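Local coordinates for protein GphF Dehydratase 1 (Archangium violaceum, PDB 6MBF) that probably dehydrates beta-hydroxyacyl intermediates and shifts the resulting double bond, as a dehydratase domain of the gephyronic acid polyketide synthase, at residues T80-L85 with W120-T125; D204-C209 with V242-R247; T261-L266 with S276-Q281. All coordinates share one frame; numbering follows the deposited sequence.

Contact 1 of 3, residues T80-L85 with W120-T125; sequences TVWSPL and WTRHAT
The imidazole of H123 plugs into the loop S83-L85, just past the end of strand 73-81. Its CB lies 3.6 Å from S83 O. With CG beside the backbone N (chi1 -62°), the ring swings back toward the loop, and ND1 donates to S83 O at 2.8 Å. The acceptor lies in the ring plane, whereas ND1 stands well above the plane of that carbonyl. At the next corner, CE1 meets P84 O edge-on at 3.3 Å, and NE2 touches L85 CD1. L85 CB covers one ring face in a CH-pi contact, 3.7 Å from the centroid; T121 O lies over the opposite face. ND1 to S83 O and W82 N to H123 O tie the residue to the loop, while NE2 is taken up by S108 OG; S83 N is buried without a partner.

W82 forms the outer edge. Its indole NE1 points straight at T125 OG1 (2.7 Å, 177°), which lies in the ring plane. R122 CD covers one face of the five-membered ring, 3.9 Å from the centroid, and T80 CG2 lies over the other side of the indole. The guanidinium of R122 reaches on to E105. Reciprocal backbone bonds join T80 and T125 as an antiparallel hydrogen-bonded pair.

Strand 121-131 thus sits between strands 73-81 and 103-109, with H123 and A124 forming a classic bulge opposite I106. Y54 of helix 52-65 packs on L85, H123 and A124, tying the loop to the helix of this hot-dog unit.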
# COMPACT_ATOMS: atom_id res chain seq x y z
N THR A 80 -9.51 -5.82 -3.90
CA THR A 80 -8.93 -7.05 -4.42
C THR A 80 -7.82 -6.68 -5.40
O THR A 80 -8.01 -5.83 -6.27
CB THR A 80 -10.00 -7.91 -5.13
OG1 THR A 80 -10.98 -8.34 -4.17
CG2 THR A 80 -9.37 -9.13 -5.80
N VAL A 81 -6.66 -7.32 -5.24
CA VAL A 81 -5.58 -7.24 -6.22
C VAL A 81 -5.71 -8.43 -7.17
O VAL A 81 -5.58 -9.58 -6.74
CB VAL A 81 -4.20 -7.23 -5.54
CG1 VAL A 81 -3.08 -7.22 -6.59
CG2 VAL A 81 -4.08 -6.05 -4.59
N TRP A 82 -5.96 -8.16 -8.45
CA TRP A 82 -6.25 -9.19 -9.43
C TRP A 82 -5.02 -9.73 -10.15
O TRP A 82 -4.90 -10.95 -10.35
CB TRP A 82 -7.24 -8.65 -10.46
CG TRP A 82 -8.54 -8.30 -9.83
CD1 TRP A 82 -8.95 -7.07 -9.43
CD2 TRP A 82 -9.59 -9.21 -9.48
NE1 TRP A 82 -10.21 -7.15 -8.88
CE2 TRP A 82 -10.62 -8.46 -8.90
CE3 TRP A 82 -9.76 -10.59 -9.63
CZ2 TRP A 82 -11.80 -9.03 -8.45
CZ3 TRP A 82 -10.93 -11.17 -9.18
CH2 TRP A 82 -11.94 -10.39 -8.59
N SER A 83 -4.12 -8.86 -10.60
CA SER A 83 -2.95 -9.27 -11.37
C SER A 83 -1.85 -8.31 -10.99
O SER A 83 -2.10 -7.09 -10.93
CB SER A 83 -3.16 -9.23 -12.89
OG SER A 83 -3.86 -10.38 -13.34
N PRO A 84 -0.64 -8.80 -10.73
CA PRO A 84 0.47 -7.88 -10.45
C PRO A 84 0.79 -7.05 -11.69
O PRO A 84 0.51 -7.45 -12.83
CB PRO A 84 1.62 -8.82 -10.10
CG PRO A 84 1.31 -10.08 -10.82
CD PRO A 84 -0.19 -10.20 -10.83
N LEU A 85 1.34 -5.87 -11.44
CA LEU A 85 1.86 -5.01 -12.50
C LEU A 85 3.37 -5.18 -12.51
O LEU A 85 4.07 -4.74 -11.59
CB LEU A 85 1.44 -3.56 -12.28
CG LEU A 85 2.04 -2.53 -13.25
CD1 LEU A 85 1.90 -2.99 -14.69
CD2 LEU A 85 1.39 -1.16 -13.06
N TRP A 120 -5.77 -3.39 -21.84
CA TRP A 120 -5.64 -2.95 -20.46
C TRP A 120 -5.77 -4.15 -19.52
O TRP A 120 -6.72 -4.92 -19.62
CB TRP A 120 -6.69 -1.90 -20.12
CG TRP A 120 -6.47 -0.58 -20.78
CD1 TRP A 120 -6.91 -0.21 -22.02
CD2 TRP A 120 -5.78 0.55 -20.25
NE1 TRP A 120 -6.53 1.08 -22.29
CE2 TRP A 120 -5.83 1.57 -21.22
CE3 TRP A 120 -5.11 0.80 -19.04
CZ2 TRP A 120 -5.25 2.83 -21.02
CZ3 TRP A 120 -4.53 2.05 -18.84
CH2 TRP A 120 -4.61 3.05 -19.83
N THR A 121 -4.82 -4.27 -18.60
CA THR A 121 -4.81 -5.35 -17.61
C THR A 121 -5.33 -4.81 -16.29
O THR A 121 -4.83 -3.80 -15.79
CB THR A 121 -3.40 -5.91 -17.42
OG1 THR A 121 -2.93 -6.47 -18.66
CG2 THR A 121 -3.37 -6.97 -16.32
N ARG A 122 -6.32 -5.50 -15.72
CA ARG A 122 -6.91 -5.10 -14.44
C ARG A 122 -5.99 -5.50 -13.29
O ARG A 122 -5.67 -6.69 -13.14
CB ARG A 122 -8.29 -5.73 -14.26
CG ARG A 122 -8.87 -5.51 -12.87
CD ARG A 122 -10.22 -6.23 -12.68
NE ARG A 122 -11.31 -5.55 -13.38
CZ ARG A 122 -12.04 -6.10 -14.34
NH1 ARG A 122 -11.82 -7.35 -14.73
NH2 ARG A 122 -13.01 -5.40 -14.92
N HIS A 123 -5.60 -4.53 -12.46
CA HIS A 123 -4.72 -4.80 -11.33
C HIS A 123 -5.42 -4.74 -9.98
O HIS A 123 -5.12 -5.56 -9.11
CB HIS A 123 -3.54 -3.83 -11.33
CG HIS A 123 -2.69 -3.96 -12.55
ND1 HIS A 123 -1.98 -5.10 -12.84
CD2 HIS A 123 -2.48 -3.11 -13.58
CE1 HIS A 123 -1.36 -4.95 -13.99
NE2 HIS A 123 -1.64 -3.74 -14.46
N ALA A 124 -6.34 -3.80 -9.78
CA ALA A 124 -6.96 -3.68 -8.46
C ALA A 124 -8.32 -3.01 -8.59
O ALA A 124 -8.53 -2.16 -9.46
CB ALA A 124 -6.09 -2.87 -7.49
N THR A 125 -9.24 -3.41 -7.72
CA THR A 125 -10.60 -2.88 -7.69
C THR A 125 -11.08 -2.76 -6.25
O THR A 125 -10.57 -3.42 -5.35
CB THR A 125 -11.58 -3.79 -8.45
OG1 THR A 125 -11.63 -5.07 -7.81
CG2 THR A 125 -11.13 -3.98 -9.91
O HOH W 1 -6.30 -8.91 -14.24

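Contact 2 of 3, residues D204-C209 with V242-R247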
# COMPACT_ATOMS: atom_id res chain seq x y z
N ASP A 204 3.77 0.80 3.07
CA ASP A 204 4.54 -0.42 2.85
C ASP A 204 5.40 -0.77 4.06
O ASP A 204 5.52 -1.94 4.42
CB ASP A 204 5.43 -0.29 1.61
CG ASP A 204 6.40 -1.45 1.48
OD1 ASP A 204 5.96 -2.55 1.08
OD2 ASP A 204 7.60 -1.25 1.79
N ALA A 205 6.01 0.24 4.69
CA ALA A 205 6.80 -0.02 5.90
C ALA A 205 5.94 -0.64 7.00
O ALA A 205 6.37 -1.56 7.70
CB ALA A 205 7.46 1.27 6.38
N CYS A 206 4.70 -0.16 7.15
CA CYS A 206 3.80 -0.76 8.13
C CYS A 206 3.48 -2.20 7.78
O CYS A 206 3.46 -3.08 8.65
CB CYS A 206 2.51 0.07 8.24
SG CYS A 206 2.76 1.76 8.87
N PHE A 207 3.22 -2.48 6.50
CA PHE A 207 2.96 -3.86 6.10
C PHE A 207 4.20 -4.72 6.28
O PHE A 207 4.08 -5.90 6.64
CB PHE A 207 2.46 -3.91 4.65
CG PHE A 207 1.07 -3.31 4.44
CD1 PHE A 207 0.33 -2.78 5.50
CD2 PHE A 207 0.53 -3.27 3.17
CE1 PHE A 207 -0.95 -2.23 5.28
CE2 PHE A 207 -0.74 -2.73 2.94
CZ PHE A 207 -1.47 -2.21 3.99
N GLN A 208 5.40 -4.15 6.10
CA GLN A 208 6.61 -4.93 6.31
C GLN A 208 6.80 -5.30 7.79
O GLN A 208 7.46 -6.30 8.09
CB GLN A 208 7.83 -4.17 5.78
CG GLN A 208 7.95 -4.15 4.25
CD GLN A 208 9.37 -3.90 3.81
OE1 GLN A 208 10.29 -4.58 4.28
NE2 GLN A 208 9.57 -2.91 2.94
N CYS A 209 6.25 -4.51 8.72
CA CYS A 209 6.21 -4.93 10.12
C CYS A 209 5.46 -6.25 10.27
O CYS A 209 5.85 -7.11 11.07
CB CYS A 209 5.56 -3.85 10.98
SG CYS A 209 6.51 -2.32 11.14
N VAL A 242 4.93 7.52 11.80
CA VAL A 242 3.88 6.96 12.64
C VAL A 242 4.46 5.90 13.56
O VAL A 242 5.55 5.36 13.34
CB VAL A 242 2.72 6.31 11.84
CG1 VAL A 242 1.97 7.33 10.98
CG2 VAL A 242 3.24 5.16 10.99
N ARG A 243 3.71 5.61 14.62
CA ARG A 243 3.83 4.35 15.32
C ARG A 243 2.64 3.49 14.90
O ARG A 243 1.51 3.98 14.82
CB ARG A 243 3.85 4.54 16.84
CG ARG A 243 5.10 5.27 17.32
CD ARG A 243 5.18 5.19 18.84
NE ARG A 243 6.39 5.82 19.37
CZ ARG A 243 6.48 7.10 19.72
NH1 ARG A 243 5.44 7.91 19.62
NH2 ARG A 243 7.63 7.57 20.19
N VAL A 244 2.89 2.23 14.59
CA VAL A 244 1.86 1.36 14.05
C VAL A 244 1.69 0.17 14.97
O VAL A 244 2.67 -0.45 15.38
CB VAL A 244 2.18 0.91 12.61
CG1 VAL A 244 3.59 0.32 12.51
CG2 VAL A 244 1.12 -0.07 12.13
N HIS A 245 0.44 -0.12 15.33
CA HIS A 245 0.11 -1.35 16.03
C HIS A 245 -0.48 -2.33 15.03
O HIS A 245 -1.35 -1.96 14.23
CB HIS A 245 -0.88 -1.06 17.17
CG HIS A 245 -1.32 -2.29 17.90
ND1 HIS A 245 -2.65 -2.56 18.16
CD2 HIS A 245 -0.62 -3.34 18.39
CE1 HIS A 245 -2.74 -3.71 18.80
NE2 HIS A 245 -1.53 -4.21 18.94
N LEU A 246 0.00 -3.57 15.04
CA LEU A 246 -0.50 -4.59 14.12
C LEU A 246 -0.90 -5.83 14.91
O LEU A 246 -0.32 -6.12 15.96
CB LEU A 246 0.53 -4.95 13.04
CG LEU A 246 1.75 -5.77 13.49
CD1 LEU A 246 1.49 -7.28 13.41
CD2 LEU A 246 2.93 -5.43 12.63
N ARG A 247 -1.88 -6.55 14.39
CA ARG A 247 -2.31 -7.82 14.98
C ARG A 247 -2.53 -8.85 13.88
O ARG A 247 -3.39 -8.67 13.01
CB ARG A 247 -3.58 -7.65 15.83
CG ARG A 247 -4.11 -8.98 16.38
CD ARG A 247 -5.37 -8.81 17.26
NE ARG A 247 -5.12 -8.01 18.45
CZ ARG A 247 -5.77 -6.89 18.77
NH1 ARG A 247 -6.73 -6.42 17.99
NH2 ARG A 247 -5.46 -6.24 19.89
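C206 and C209 rest on V244 and L246 where helix 200-214 lies against strand 241-248, the helix-on-sheet packing of a hot-dog fold. The segment axes cross at -41° with a closest approach of 9.1 Å.

The contact is apolar and buried. C206 SG settles between two valines, 3.9 Å from V244 CB and 4.0 Å from V242 CG2. One turn on, C209 SG meets V244 CG1 at 4.2 Å. That methyl lies between the backbone N and carbonyl carbon (chi1 52°), a rotation carrying it against the helix within reach of both sulfurs; CG2 lies alongside C206 CB. Replacing V244 by alanine removes both methyls and would probably open a gap beneath the sulfurs of C206 and C209. Packing is tightest at the far end, where L246 CD2 presses on C209 CB at 3.5 Å. L264 and L266 flank V244 on the adjoining strand.

D204 and Q208 lie on another side of the helix, away from strand 241-248, spaced as in the DxxxQ motif of polyketide synthase dehydratases, where the aspartate is usually an active-site residue. Y162 bonds to D204 OD1 and Y154 to Q208 OE1; Q208 NE2 donates to D204 OD2 at 2.8 Å, nearly straight (170°).

Contact 3 of 3, residues T261-L266 with S276-Q281; sequences TADLRL and SVDALQ
L264 O is gripped from opposite faces of its carbonyl plane: V277 N donates at 2.8 Å and, in the R265 conformer described, one of two modelled, R265 NH1 at 2.9 Å. The setting is an antiparallel beta hairpin of the hot-dog fold, strands 259-267 and 273-284. L264 N returns a bond to V277 O, completing a hydrogen-bonded pair; A262 and L280 make the second.

Between these pairs the register slips by one at a G1 beta bulge, with A279 and L280 both facing A262. A279 takes the left-handed backbone conformation of the bulge. Its N-H is turned toward D263, whose OD1 accepts it at 2.8 Å nearly along the C-O bond. The other carboxylate oxygen of D263 bonds to H249, just past the end of strand 241-248.

On the R265 side, the arginine chain bends at chi2 (-63°) and folds back across the neighbouring strand, CD lying 3.5 Å from S276 CB. NH1 and NH2 both reach D278 OD2 in an end-on salt bridge, with guanidinium and carboxylate planes 65° apart. In this conformer the arginine would probably offset the like charges of D263 and D278.

The other face is apolar. L264 and V277 lie side by side and point the same way, toward the interior where V210 and F207 of helix 200-214 cover A262, L264 and L280. L264 CD1 meets V277 CG1 at 4.0 Å and L280 CD2 at 4.3 Å.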
# COMPACT_ATOMS: atom_id res chain seq x y z
N THR A 261 -3.63 -12.98 7.65
CA THR A 261 -4.49 -11.80 7.71
C THR A 261 -4.03 -10.94 8.88
O THR A 261 -3.60 -11.46 9.91
CB THR A 261 -5.97 -12.18 7.86
OG1 THR A 261 -6.36 -13.05 6.79
CG2 THR A 261 -6.87 -10.94 7.83
N ALA A 262 -4.08 -9.61 8.71
CA ALA A 262 -3.65 -8.71 9.77
C ALA A 262 -4.52 -7.46 9.78
O ALA A 262 -5.04 -7.03 8.74
CB ALA A 262 -2.18 -8.31 9.61
N ASP A 263 -4.67 -6.88 10.97
CA ASP A 263 -5.25 -5.57 11.18
C ASP A 263 -4.16 -4.61 11.66
O ASP A 263 -3.22 -5.02 12.35
CB ASP A 263 -6.39 -5.62 12.21
CG ASP A 263 -7.41 -6.68 11.89
OD1 ASP A 263 -7.88 -6.72 10.74
OD2 ASP A 263 -7.73 -7.49 12.80
N LEU A 264 -4.28 -3.34 11.28
CA LEU A 264 -3.27 -2.37 11.66
C LEU A 264 -3.92 -1.05 12.03
O LEU A 264 -4.99 -0.69 11.51
CB LEU A 264 -2.25 -2.12 10.53
CG LEU A 264 -1.44 -3.30 10.00
CD1 LEU A 264 -2.17 -4.00 8.88
CD2 LEU A 264 -0.08 -2.79 9.51
N ARG A 265 -3.28 -0.33 12.95
CA ARG A 265 -3.69 1.01 13.35
C ARG A 265 -2.45 1.89 13.35
O ARG A 265 -1.44 1.54 13.98
CB ARG A 265 -4.34 0.99 14.74
CG ARG A 265 -5.57 0.08 14.84
CD ARG A 265 -6.65 0.57 13.91
NE ARG A 265 -7.93 -0.12 14.10
CZ ARG A 265 -8.40 -1.08 13.32
NH1 ARG A 265 -7.70 -1.51 12.27
NH2 ARG A 265 -9.59 -1.62 13.58
N LEU A 266 -2.51 3.00 12.62
CA LEU A 266 -1.39 3.93 12.51
C LEU A 266 -1.68 5.17 13.36
O LEU A 266 -2.77 5.75 13.26
CB LEU A 266 -1.16 4.33 11.05
CG LEU A 266 -0.52 3.33 10.07
CD1 LEU A 266 -1.35 2.06 9.91
CD2 LEU A 266 -0.34 4.00 8.73
N SER A 276 -6.37 3.36 9.64
CA SER A 276 -6.71 2.04 10.14
C SER A 276 -6.90 1.10 8.96
O SER A 276 -7.54 1.45 7.97
CB SER A 276 -7.98 2.06 10.98
OG SER A 276 -9.07 2.53 10.22
N VAL A 277 -6.37 -0.11 9.10
CA VAL A 277 -6.40 -1.13 8.05
C VAL A 277 -7.04 -2.38 8.65
O VAL A 277 -6.55 -2.92 9.64
CB VAL A 277 -4.99 -1.46 7.52
CG1 VAL A 277 -5.07 -2.57 6.50
CG2 VAL A 277 -4.33 -0.22 6.91
N ASP A 278 -8.16 -2.82 8.06
CA ASP A 278 -8.86 -4.00 8.53
C ASP A 278 -8.68 -5.14 7.53
O ASP A 278 -8.98 -4.98 6.34
CB ASP A 278 -10.36 -3.73 8.72
CG ASP A 278 -10.63 -2.70 9.80
OD1 ASP A 278 -11.57 -1.89 9.63
OD2 ASP A 278 -9.89 -2.70 10.80
N ALA A 279 -8.23 -6.29 8.03
CA ALA A 279 -8.15 -7.52 7.26
C ALA A 279 -7.32 -7.34 5.98
O ALA A 279 -7.77 -7.58 4.86
CB ALA A 279 -9.56 -8.05 6.94
N LEU A 280 -6.09 -6.88 6.16
CA LEU A 280 -5.10 -7.03 5.11
C LEU A 280 -4.88 -8.52 4.87
O LEU A 280 -4.54 -9.26 5.79
CB LEU A 280 -3.80 -6.35 5.52
CG LEU A 280 -2.62 -6.54 4.57
CD1 LEU A 280 -2.89 -5.87 3.24
CD2 LEU A 280 -1.33 -6.02 5.19
N GLN A 281 -5.11 -8.97 3.64
CA GLN A 281 -5.03 -10.38 3.30
C GLN A 281 -3.74 -10.62 2.52
O GLN A 281 -3.50 -9.98 1.49
CB GLN A 281 -6.27 -10.80 2.51
CG GLN A 281 -7.53 -10.81 3.38
CD GLN A 281 -8.78 -10.34 2.66
OE1 GLN A 281 -9.24 -9.21 2.86
NE2 GLN A 281 -9.34 -11.20 1.83

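How the contacts relate
Contacts 2 and 3 belong to one hot-dog unit, their centres about 9 Å apart; H245 O - R265 N (2.8 Å) and R247 N - D263 O (2.9 Å) probably join strands 241-248 and 259-267 by hydrogen bonds. Contact 2 carries D204 of the DxxxQ motif, probably part of the active site, on helix 200-214, whose C206, F207 and V210 also pack on contact 3. Contact 1 belongs to the other unit of the double hot dog, its centre about 24 Å from contact 2 and 20 Å from contact 3, and touches neither. A bound magnesium ion lies about 7 Å from the side chain of V81, 9 Å from L280 and 13 Å from C206.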